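Local coordinates for initiator protein NS1 (Human bocavirus, PDB 4KW3) that probably binds the viral replication origin, nicks one DNA strand and unwinds the DNA to start rolling-circle replication, this fragment being its N-terminal origin-recognition and nickase domain, at residues 34-42 with 148-158. Residues are numbered along the deposited sequence; the frame is centred on the assembly and turned at random.
Sequences LHALLAHGT and RCKSLLATRPF
Leu-37 and Leu-152 meet through their CD2 methyls, 4.1 Å apart, at the heart of the apolar packing between the C-terminal turn of helix 31-38 and the C-terminal part of helix 134-149 with the chain running on from it. Leu-37 lays its CB by the sulfur of Cys-149, a small residue that lets the backbones approach to 4.7 Å between their CA atoms. CD2 of Leu-37 goes on to CE1 of Phe-158, 3.5 Å away, the side chains crossing at about a right angle. Leu-152 forks: CD2 rests against the backbone carbonyl and CB of Ala-36, where a small residue lets the helix come close, while CD1 sits over one face of the His-40 ring, a CH-pi contact 3.6 Å from CD1 to the ring centroid and 10° off its normal. With CG of His-40 anti to the backbone N (chi1 -175°), the imidazole extends across this methyl toward Thr-155, whose OG1 lies near the ring plane, 3.1 Å from His-40 NE2. The other ring nitrogen, ND1, is hydrogen-bonded to Glu-43, helping fix the ring's rotation.

Leu-37 O receives a CA-H...O contact from Cys-149 CA at 3.3 Å and a hydrogen bond from a water, which also donates to Ser-151 OG; that hydroxyl donates to Arg-148 O at 2.6 Å. The guanidinium of Arg-148 turns one face to Leu-38 O, its N-H groups poorly aimed there.

Helix 160-177 flanks the junction through Ile-165 on Leu-37, Phe-166 on Cys-149 and Glu-162, salt-bridged to Arg-156; helix 74-94 meets Leu-38 through Phe-74. This is peripheral helix packing, away from the predicted nuclease site.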
# COMPACT_ATOMS: atom_id res chain seq x y z
N LEU A 34 10.98 -11.08 1.98
CA LEU A 34 10.24 -10.12 1.16
C LEU A 34 11.18 -9.07 0.59
O LEU A 34 10.97 -8.60 -0.54
CB LEU A 34 9.06 -9.46 1.90
CG LEU A 34 7.92 -10.40 2.29
CD1 LEU A 34 6.76 -9.62 2.87
CD2 LEU A 34 7.48 -11.29 1.13
N HIS A 35 12.22 -8.71 1.35
CA HIS A 35 13.21 -7.75 0.86
C HIS A 35 13.76 -8.24 -0.47
O HIS A 35 13.90 -7.45 -1.41
CB HIS A 35 14.40 -7.55 1.84
CG HIS A 35 14.01 -7.04 3.19
ND1 HIS A 35 14.83 -7.15 4.29
CD2 HIS A 35 12.88 -6.42 3.63
CE1 HIS A 35 14.22 -6.64 5.34
NE2 HIS A 35 13.04 -6.19 4.97
N ALA A 36 14.04 -9.54 -0.55
CA ALA A 36 14.66 -10.12 -1.73
C ALA A 36 13.65 -10.31 -2.87
O ALA A 36 13.93 -9.94 -4.03
CB ALA A 36 15.33 -11.45 -1.37
N LEU A 37 12.49 -10.87 -2.55
CA LEU A 37 11.45 -11.14 -3.54
C LEU A 37 10.87 -9.86 -4.17
O LEU A 37 10.58 -9.82 -5.36
CB LEU A 37 10.35 -12.03 -2.95
CG LEU A 37 10.66 -13.51 -2.73
CD1 LEU A 37 9.57 -14.18 -1.88
CD2 LEU A 37 10.83 -14.26 -4.04
N LEU A 38 10.68 -8.82 -3.36
CA LEU A 38 10.04 -7.59 -3.84
C LEU A 38 10.99 -6.43 -4.09
O LEU A 38 10.70 -5.55 -4.91
CB LEU A 38 8.95 -7.13 -2.85
CG LEU A 38 7.89 -8.17 -2.52
CD1 LEU A 38 6.86 -7.58 -1.59
CD2 LEU A 38 7.25 -8.73 -3.79
N ALA A 39 12.12 -6.41 -3.40
CA ALA A 39 13.00 -5.24 -3.42
C ALA A 39 14.46 -5.67 -3.54
O ALA A 39 15.32 -5.23 -2.77
CB ALA A 39 12.80 -4.40 -2.17
N HIS A 40 14.71 -6.55 -4.50
CA HIS A 40 16.06 -7.03 -4.68
C HIS A 40 16.99 -5.85 -4.95
O HIS A 40 16.69 -4.98 -5.78
CB HIS A 40 16.14 -8.05 -5.80
CG HIS A 40 17.49 -8.66 -5.93
ND1 HIS A 40 18.25 -9.03 -4.84
CD2 HIS A 40 18.25 -8.91 -7.02
CE1 HIS A 40 19.40 -9.52 -5.25
NE2 HIS A 40 19.43 -9.45 -6.57
N GLY A 41 18.10 -5.79 -4.21
CA GLY A 41 19.03 -4.67 -4.28
C GLY A 41 19.02 -3.79 -3.03
O GLY A 41 19.83 -2.87 -2.90
N THR A 42 18.13 -4.10 -2.09
CA THR A 42 17.94 -3.25 -0.92
C THR A 42 18.25 -4.06 0.32
O THR A 42 18.19 -3.53 1.43
CB THR A 42 16.46 -2.78 -0.74
OG1 THR A 42 15.61 -3.93 -0.67
CG2 THR A 42 15.98 -1.85 -1.85
N ARG A 148 6.81 -9.58 -10.06
CA ARG A 148 7.90 -8.84 -9.43
C ARG A 148 8.87 -9.82 -8.75
O ARG A 148 10.09 -9.66 -8.84
CB ARG A 148 7.36 -7.82 -8.42
CG ARG A 148 8.45 -7.11 -7.69
CD ARG A 148 9.22 -6.17 -8.60
NE ARG A 148 10.61 -6.06 -8.15
CZ ARG A 148 11.30 -4.92 -8.08
NH1 ARG A 148 10.74 -3.76 -8.38
NH2 ARG A 148 12.57 -4.96 -7.67
N CYS A 149 8.31 -10.86 -8.12
CA CYS A 149 9.11 -11.92 -7.50
C CYS A 149 10.09 -12.55 -8.46
O CYS A 149 11.20 -12.90 -8.08
CB CYS A 149 8.20 -13.03 -6.95
SG CYS A 149 7.35 -12.60 -5.42
N LYS A 150 9.68 -12.70 -9.70
CA LYS A 150 10.49 -13.36 -10.70
C LYS A 150 11.72 -12.52 -11.11
O LYS A 150 12.68 -13.07 -11.67
CB LYS A 150 9.64 -13.73 -11.91
CG LYS A 150 8.70 -14.88 -11.63
CD LYS A 150 7.74 -15.04 -12.78
CE LYS A 150 6.68 -16.05 -12.47
NZ LYS A 150 5.64 -15.97 -13.51
N SER A 151 11.69 -11.21 -10.87
CA SER A 151 12.84 -10.36 -11.22
C SER A 151 14.10 -10.77 -10.45
O SER A 151 15.23 -10.70 -10.98
CB SER A 151 12.52 -8.88 -11.03
OG SER A 151 12.37 -8.59 -9.66
N LEU A 152 13.90 -11.24 -9.22
CA LEU A 152 14.99 -11.82 -8.42
C LEU A 152 15.70 -12.92 -9.19
O LEU A 152 16.91 -13.09 -9.06
CB LEU A 152 14.45 -12.37 -7.11
CG LEU A 152 15.47 -13.08 -6.21
CD1 LEU A 152 16.61 -12.14 -5.89
CD2 LEU A 152 14.82 -13.60 -4.92
N LEU A 153 14.96 -13.67 -10.00
CA LEU A 153 15.53 -14.79 -10.74
C LEU A 153 16.62 -14.37 -11.74
O LEU A 153 17.40 -15.21 -12.17
CB LEU A 153 14.44 -15.63 -11.43
CG LEU A 153 13.43 -16.35 -10.52
CD1 LEU A 153 12.34 -17.00 -11.35
CD2 LEU A 153 14.09 -17.38 -9.61
N ALA A 154 16.66 -13.11 -12.15
CA ALA A 154 17.75 -12.66 -13.02
C ALA A 154 19.11 -12.66 -12.31
O ALA A 154 20.16 -12.66 -12.95
CB ALA A 154 17.47 -11.30 -13.59
N THR A 155 19.07 -12.68 -10.98
CA THR A 155 20.27 -12.59 -10.16
C THR A 155 20.64 -13.94 -9.56
O THR A 155 21.80 -14.28 -9.49
CB THR A 155 20.07 -11.60 -9.02
OG1 THR A 155 19.85 -10.30 -9.57
CG2 THR A 155 21.29 -11.57 -8.12
N ARG A 156 19.64 -14.70 -9.13
CA ARG A 156 19.89 -16.02 -8.56
C ARG A 156 18.59 -16.81 -8.47
O ARG A 156 17.51 -16.23 -8.54
CB ARG A 156 20.54 -15.90 -7.17
CG ARG A 156 19.81 -15.01 -6.22
CD ARG A 156 20.24 -15.27 -4.79
NE ARG A 156 19.56 -14.39 -3.85
CZ ARG A 156 18.42 -14.69 -3.23
NH1 ARG A 156 17.85 -15.87 -3.44
NH2 ARG A 156 17.86 -13.83 -2.38
N PRO A 157 18.68 -18.15 -8.35
CA PRO A 157 17.44 -18.89 -8.11
C PRO A 157 16.89 -18.60 -6.73
O PRO A 157 17.59 -18.02 -5.90
CB PRO A 157 17.88 -20.35 -8.23
CG PRO A 157 19.35 -20.34 -8.05
CD PRO A 157 19.80 -19.05 -8.65
N PHE A 158 15.64 -18.99 -6.49
CA PHE A 158 15.00 -18.80 -5.19
C PHE A 158 15.67 -19.68 -4.16
O PHE A 158 16.02 -20.82 -4.44
CB PHE A 158 13.51 -19.18 -5.24
CG PHE A 158 12.66 -18.23 -6.06
CD1 PHE A 158 12.90 -16.86 -6.05
CD2 PHE A 158 11.61 -18.71 -6.84
CE1 PHE A 158 12.13 -16.00 -6.81
CE2 PHE A 158 10.83 -17.85 -7.60
CZ PHE A 158 11.09 -16.50 -7.58
O HOH W 1 12.78 -8.56 -6.75